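Local coordinates for protein MlnD (Bacillus methylotrophicus, PDB 5IL5) that forms the dehydratase domain of a trans-AT polyketide synthase of macrolactin assembly, probably removing water from carrier-bound beta-hydroxyacyl intermediates, at residues G145-F157 and D268-M280. Residues are numbered along the deposited sequence; the frame is centred on the assembly and turned at random.
Sequences GAYENGNIHLEPF and DVYVLDNAGGILM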
loop_
_atom_site.group_PDB
_atom_site.type_symbol
_atom_site.label_atom_id
_atom_site.label_comp_id
_atom_site.label_asym_id
_atom_site.label_seq_id
_atom_site.Cartn_x
_atom_site.Cartn_y
_atom_site.Cartn_z
ATOM N N GLY A 145 4.839 -1.978 -25.811
ATOM C CA GLY A 145 4.995 -2.329 -27.213
ATOM C C GLY A 145 6.139 -3.305 -27.370
ATOM O O GLY A 145 7.183 -3.156 -26.738
ATOM N N ALA A 146 5.933 -4.303 -28.223
ATOM C CA ALA A 146 6.974 -5.297 -28.433
ATOM C C ALA A 146 8.112 -4.666 -29.220
ATOM O O ALA A 146 7.909 -4.170 -30.334
ATOM C CB ALA A 146 6.409 -6.501 -29.182
ATOM N N TYR A 147 9.302 -4.664 -28.636
ATOM C CA TYR A 147 10.505 -4.210 -29.312
ATOM C C TYR A 147 11.292 -5.435 -29.734
ATOM O O TYR A 147 11.421 -6.390 -28.959
ATOM C CB TYR A 147 11.382 -3.353 -28.396
ATOM C CG TYR A 147 10.656 -2.238 -27.692
ATOM C CD1 TYR A 147 10.403 -1.037 -28.330
ATOM C CD2 TYR A 147 10.234 -2.387 -26.383
ATOM C CE1 TYR A 147 9.741 -0.014 -27.683
ATOM C CE2 TYR A 147 9.572 -1.371 -25.731
ATOM C CZ TYR A 147 9.330 -0.190 -26.380
ATOM O OH TYR A 147 8.669 0.812 -25.711
ATOM N N GLU A 148 11.853 -5.410 -30.933
ATOM C CA GLU A 148 12.774 -6.464 -31.315
ATOM C C GLU A 148 14.183 -6.030 -30.963
ATOM O O GLU A 148 14.627 -4.942 -31.345
ATOM C CB GLU A 148 12.661 -6.834 -32.791
ATOM C CG GLU A 148 12.058 -8.219 -32.938
ATOM C CD GLU A 148 13.055 -9.303 -32.538
ATOM O OE1 GLU A 148 14.280 -9.057 -32.657
ATOM O OE2 GLU A 148 12.611 -10.383 -32.079
ATOM N N ASN A 149 14.869 -6.876 -30.209
ATOM C CA ASN A 149 16.203 -6.553 -29.748
ATOM C C ASN A 149 17.197 -6.725 -30.890
ATOM O O ASN A 149 16.930 -7.392 -31.894
ATOM C CB ASN A 149 16.572 -7.421 -28.544
ATOM C CG ASN A 149 16.389 -8.900 -28.804
ATOM O OD1 ASN A 149 15.487 -9.307 -29.539
ATOM N ND2 ASN A 149 17.195 -9.718 -28.137
ATOM N N GLY A 150 18.360 -6.116 -30.716
ATOM C CA GLY A 150 19.409 -6.133 -31.704
ATOM C C GLY A 150 20.439 -7.199 -31.408
ATOM O O GLY A 150 20.205 -8.137 -30.639
ATOM N N ASN A 151 21.601 -7.050 -32.025
ATOM C CA ASN A 151 22.669 -8.014 -31.835
ATOM C C ASN A 151 23.996 -7.290 -31.928
ATOM O O ASN A 151 24.222 -6.507 -32.856
ATOM C CB ASN A 151 22.626 -9.120 -32.897
ATOM C CG ASN A 151 21.845 -10.336 -32.452
ATOM O OD1 ASN A 151 20.642 -10.456 -32.709
ATOM N ND2 ASN A 151 22.532 -11.262 -31.790
ATOM N N ILE A 152 24.865 -7.565 -30.966
ATOM C CA ILE A 152 26.249 -7.129 -31.015
ATOM C C ILE A 152 27.058 -8.312 -31.500
ATOM O O ILE A 152 26.976 -9.408 -30.931
ATOM C CB ILE A 152 26.749 -6.641 -29.644
ATOM C CG1 ILE A 152 25.832 -5.538 -29.110
ATOM C CG2 ILE A 152 28.208 -6.194 -29.747
ATOM C CD1 ILE A 152 25.868 -4.262 -29.932
ATOM N N HIS A 153 27.827 -8.099 -32.554
ATOM C CA HIS A 153 28.687 -9.148 -33.071
ATOM C C HIS A 153 29.877 -9.234 -32.126
ATOM O O HIS A 153 30.697 -8.312 -32.059
ATOM C CB HIS A 153 29.079 -8.820 -34.508
ATOM C CG HIS A 153 29.428 -10.015 -35.337
ATOM N ND1 HIS A 153 30.448 -10.011 -36.265
ATOM C CD2 HIS A 153 28.889 -11.256 -35.377
ATOM C CE1 HIS A 153 30.518 -11.197 -36.845
ATOM N NE2 HIS A 153 29.587 -11.972 -36.319
ATOM N N LEU A 154 29.967 -10.336 -31.382
ATOM C CA LEU A 154 30.958 -10.450 -30.323
ATOM C C LEU A 154 32.313 -10.923 -30.818
ATOM O O LEU A 154 33.308 -10.734 -30.110
ATOM C CB LEU A 154 30.486 -11.424 -29.237
ATOM C CG LEU A 154 29.194 -11.119 -28.475
ATOM C CD1 LEU A 154 28.924 -12.189 -27.435
ATOM C CD2 LEU A 154 29.257 -9.750 -27.819
ATOM N N GLU A 155 32.378 -11.511 -32.011
ATOM C CA GLU A 155 33.588 -12.195 -32.468
ATOM C C GLU A 155 34.846 -11.342 -32.344
ATOM O O GLU A 155 35.855 -11.849 -31.827
ATOM C CB GLU A 155 33.372 -12.678 -33.911
ATOM C CG GLU A 155 32.342 -13.819 -34.101
ATOM C CD GLU A 155 32.108 -14.666 -32.868
ATOM O OE1 GLU A 155 33.079 -15.272 -32.364
ATOM O OE2 GLU A 155 30.942 -14.724 -32.416
ATOM N N PRO A 156 34.874 -10.080 -32.783
ATOM C CA PRO A 156 36.130 -9.314 -32.700
ATOM C C PRO A 156 36.738 -9.269 -31.311
ATOM O O PRO A 156 37.968 -9.253 -31.178
ATOM C CB PRO A 156 35.705 -7.909 -33.147
ATOM C CG PRO A 156 34.529 -8.112 -34.013
ATOM C CD PRO A 156 33.894 -9.432 -33.673
ATOM N N PHE A 157 35.912 -9.245 -30.268
ATOM C CA PHE A 157 36.428 -9.163 -28.908
ATOM C C PHE A 157 36.862 -10.531 -28.393
ATOM O O PHE A 157 37.736 -10.616 -27.521
ATOM C CB PHE A 157 35.365 -8.545 -27.997
ATOM C CG PHE A 157 34.930 -7.175 -28.435
ATOM C CD1 PHE A 157 33.943 -7.029 -29.397
ATOM C CD2 PHE A 157 35.514 -6.038 -27.906
ATOM C CE1 PHE A 157 33.546 -5.781 -29.816
ATOM C CE2 PHE A 157 35.118 -4.783 -28.322
ATOM C CZ PHE A 157 34.132 -4.657 -29.278
ATOM N N ASP A 268 26.551 4.580 -24.775
ATOM C CA ASP A 268 25.519 3.578 -24.992
ATOM C C ASP A 268 26.026 2.266 -24.415
ATOM O O ASP A 268 27.206 1.942 -24.560
ATOM C CB ASP A 268 25.198 3.402 -26.482
ATOM C CG ASP A 268 24.382 4.548 -27.047
ATOM O OD1 ASP A 268 23.959 5.418 -26.262
ATOM O OD2 ASP A 268 24.156 4.573 -28.275
ATOM N N VAL A 269 25.152 1.530 -23.736
ATOM C CA VAL A 269 25.541 0.283 -23.089
ATOM C C VAL A 269 24.513 -0.797 -23.390
ATOM O O VAL A 269 23.332 -0.514 -23.603
ATOM C CB VAL A 269 25.719 0.450 -21.571
ATOM C CG1 VAL A 269 26.523 -0.726 -21.033
ATOM C CG2 VAL A 269 26.377 1.782 -21.250
ATOM N N TYR A 270 24.977 -2.045 -23.425
ATOM C CA TYR A 270 24.114 -3.183 -23.708
ATOM C C TYR A 270 24.455 -4.365 -22.812
ATOM O O TYR A 270 25.630 -4.664 -22.589
ATOM C CB TYR A 270 24.239 -3.623 -25.168
ATOM C CG TYR A 270 24.014 -2.513 -26.162
ATOM C CD1 TYR A 270 25.041 -1.656 -26.530
ATOM C CD2 TYR A 270 22.769 -2.322 -26.733
ATOM C CE1 TYR A 270 24.829 -0.642 -27.444
ATOM C CE2 TYR A 270 22.545 -1.312 -27.639
ATOM C CZ TYR A 270 23.578 -0.471 -27.991
ATOM O OH TYR A 270 23.359 0.539 -28.899
ATOM N N VAL A 271 23.420 -5.033 -22.306
ATOM C CA VAL A 271 23.552 -6.337 -21.662
ATOM C C VAL A 271 23.173 -7.397 -22.686
ATOM O O VAL A 271 22.136 -7.285 -23.351
ATOM C CB VAL A 271 22.669 -6.438 -20.404
ATOM C CG1 VAL A 271 22.821 -7.806 -19.747
ATOM C CG2 VAL A 271 23.015 -5.341 -19.418
ATOM N N LEU A 272 24.002 -8.430 -22.807
ATOM C CA LEU A 272 23.911 -9.387 -23.899
ATOM C C LEU A 272 23.829 -10.811 -23.368
ATOM O O LEU A 272 24.364 -11.119 -22.302
ATOM C CB LEU A 272 25.125 -9.265 -24.817
ATOM C CG LEU A 272 25.562 -7.838 -25.139
ATOM C CD1 LEU A 272 26.851 -7.869 -25.897
ATOM C CD2 LEU A 272 24.491 -7.138 -25.954
ATOM N N ASP A 273 23.180 -11.686 -24.132
ATOM C CA ASP A 273 23.149 -13.105 -23.793
ATOM C C ASP A 273 24.457 -13.764 -24.241
ATOM O O ASP A 273 25.406 -13.100 -24.672
ATOM C CB ASP A 273 21.927 -13.780 -24.415
ATOM C CG ASP A 273 21.910 -13.690 -25.924
ATOM O OD1 ASP A 273 22.985 -13.548 -26.533
ATOM O OD2 ASP A 273 20.811 -13.778 -26.503
ATOM N N ASN A 274 24.518 -15.094 -24.149
ATOM C CA ASN A 274 25.750 -15.801 -24.474
ATOM C C ASN A 274 26.162 -15.630 -25.933
ATOM O O ASN A 274 27.313 -15.930 -26.274
ATOM C CB ASN A 274 25.605 -17.290 -24.145
ATOM C CG ASN A 274 24.379 -17.915 -24.782
ATOM O OD1 ASN A 274 23.825 -17.387 -25.739
ATOM N ND2 ASN A 274 23.971 -19.066 -24.270
ATOM N N ALA A 275 25.264 -15.151 -26.799
ATOM C CA ALA A 275 25.566 -15.013 -28.219
ATOM C C ALA A 275 25.463 -13.571 -28.707
ATOM O O ALA A 275 25.358 -13.342 -29.918
ATOM C CB ALA A 275 24.653 -15.915 -29.049
ATOM N N GLY A 276 25.488 -12.587 -27.807
ATOM C CA GLY A 276 25.354 -11.209 -28.231
ATOM C C GLY A 276 23.951 -10.638 -28.259
ATOM O O GLY A 276 23.805 -9.434 -28.502
ATOM N N GLY A 277 22.916 -11.455 -28.079
ATOM C CA GLY A 277 21.556 -10.952 -28.202
ATOM C C GLY A 277 21.283 -9.919 -27.113
ATOM O O GLY A 277 21.498 -10.177 -25.924
ATOM N N ILE A 278 20.802 -8.745 -27.516
ATOM C CA ILE A 278 20.652 -7.639 -26.576
ATOM C C ILE A 278 19.475 -7.903 -25.644
ATOM O O ILE A 278 18.330 -8.057 -26.086
ATOM C CB ILE A 278 20.488 -6.306 -27.316
ATOM C CG1 ILE A 278 21.747 -6.004 -28.140
ATOM C CG2 ILE A 278 20.223 -5.179 -26.318
ATOM C CD1 ILE A 278 21.613 -4.841 -29.124
ATOM N N LEU A 279 19.755 -7.937 -24.340
ATOM C CA LEU A 279 18.738 -8.142 -23.316
ATOM C C LEU A 279 18.268 -6.838 -22.698
ATOM O O LEU A 279 17.125 -6.758 -22.237
ATOM C CB LEU A 279 19.284 -9.041 -22.195
ATOM C CG LEU A 279 19.967 -10.350 -22.599
ATOM C CD1 LEU A 279 20.654 -11.024 -21.423
ATOM C CD2 LEU A 279 18.947 -11.287 -23.198
ATOM N N MET A 280 19.136 -5.828 -22.660
ATOM C CA MET A 280 18.816 -4.533 -22.079
ATOM C C MET A 280 19.757 -3.500 -22.686
ATOM O O MET A 280 20.933 -3.786 -22.912
ATOM C CB MET A 280 18.948 -4.560 -20.551
ATOM C CG MET A 280 18.643 -3.241 -19.861
ATOM S SD MET A 280 18.638 -3.400 -18.060
ATOM C CE MET A 280 20.375 -3.645 -17.753
#
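The segment that probably links the two predicted hotdog folds of this dehydratase domain crosses the beta-hairpin made by strands 266-272 and 278-286, and its residues Asn-149 to Leu-154 lie across the turn end of the hairpin, from Ile-278 to Leu-272 and Tyr-270. A single beta bridge, Asn-151 with Gly-277, marks the crossing. Its two backbone bonds are nearly straight: Ile-278 N to Gly-150 O is 3.2 Å, and Ile-152 N to Gly-276 O is 3.3 Å, each donor standing above the plane of the carbonyl it meets. Next to the bridge, the side-chain amide of Asn-149 donates through ND2 to Ile-278 O at 2.9 Å; chi1 of 53° sets CG between the backbone N and the carbonyl carbon, which brings ND2 to that carbonyl.

Ile-278 extends CG1 and CD1 along the backbone of Gly-150. Ile-152 crosses Leu-272 at about a right angle, CG1 lying 3.8 Å from Leu-272 CD2, while its CD1 sits over one face of the Tyr-270 ring. Leu-154 runs past Leu-272 in the opposite sense, with CD2 3.6 Å from Leu-272 CD1, and its other methyl, CD1, packs against the backbone of Gly-276. Both leucines also touch Leu-199 of strand 197-202.

The type I turn from Asp-273 to Gly-276 is braced from within. Asp-273 OD1 accepts from Ala-275 N, forming an Asx turn, and from Gly-277 N, the two donors approaching from opposite faces of the carboxylate. This double grip probably helps hold the turn, and two backbone hydrogen bonds, one side-chain amide bond and apolar packing join the linker to the predicted C-terminal hotdog fold.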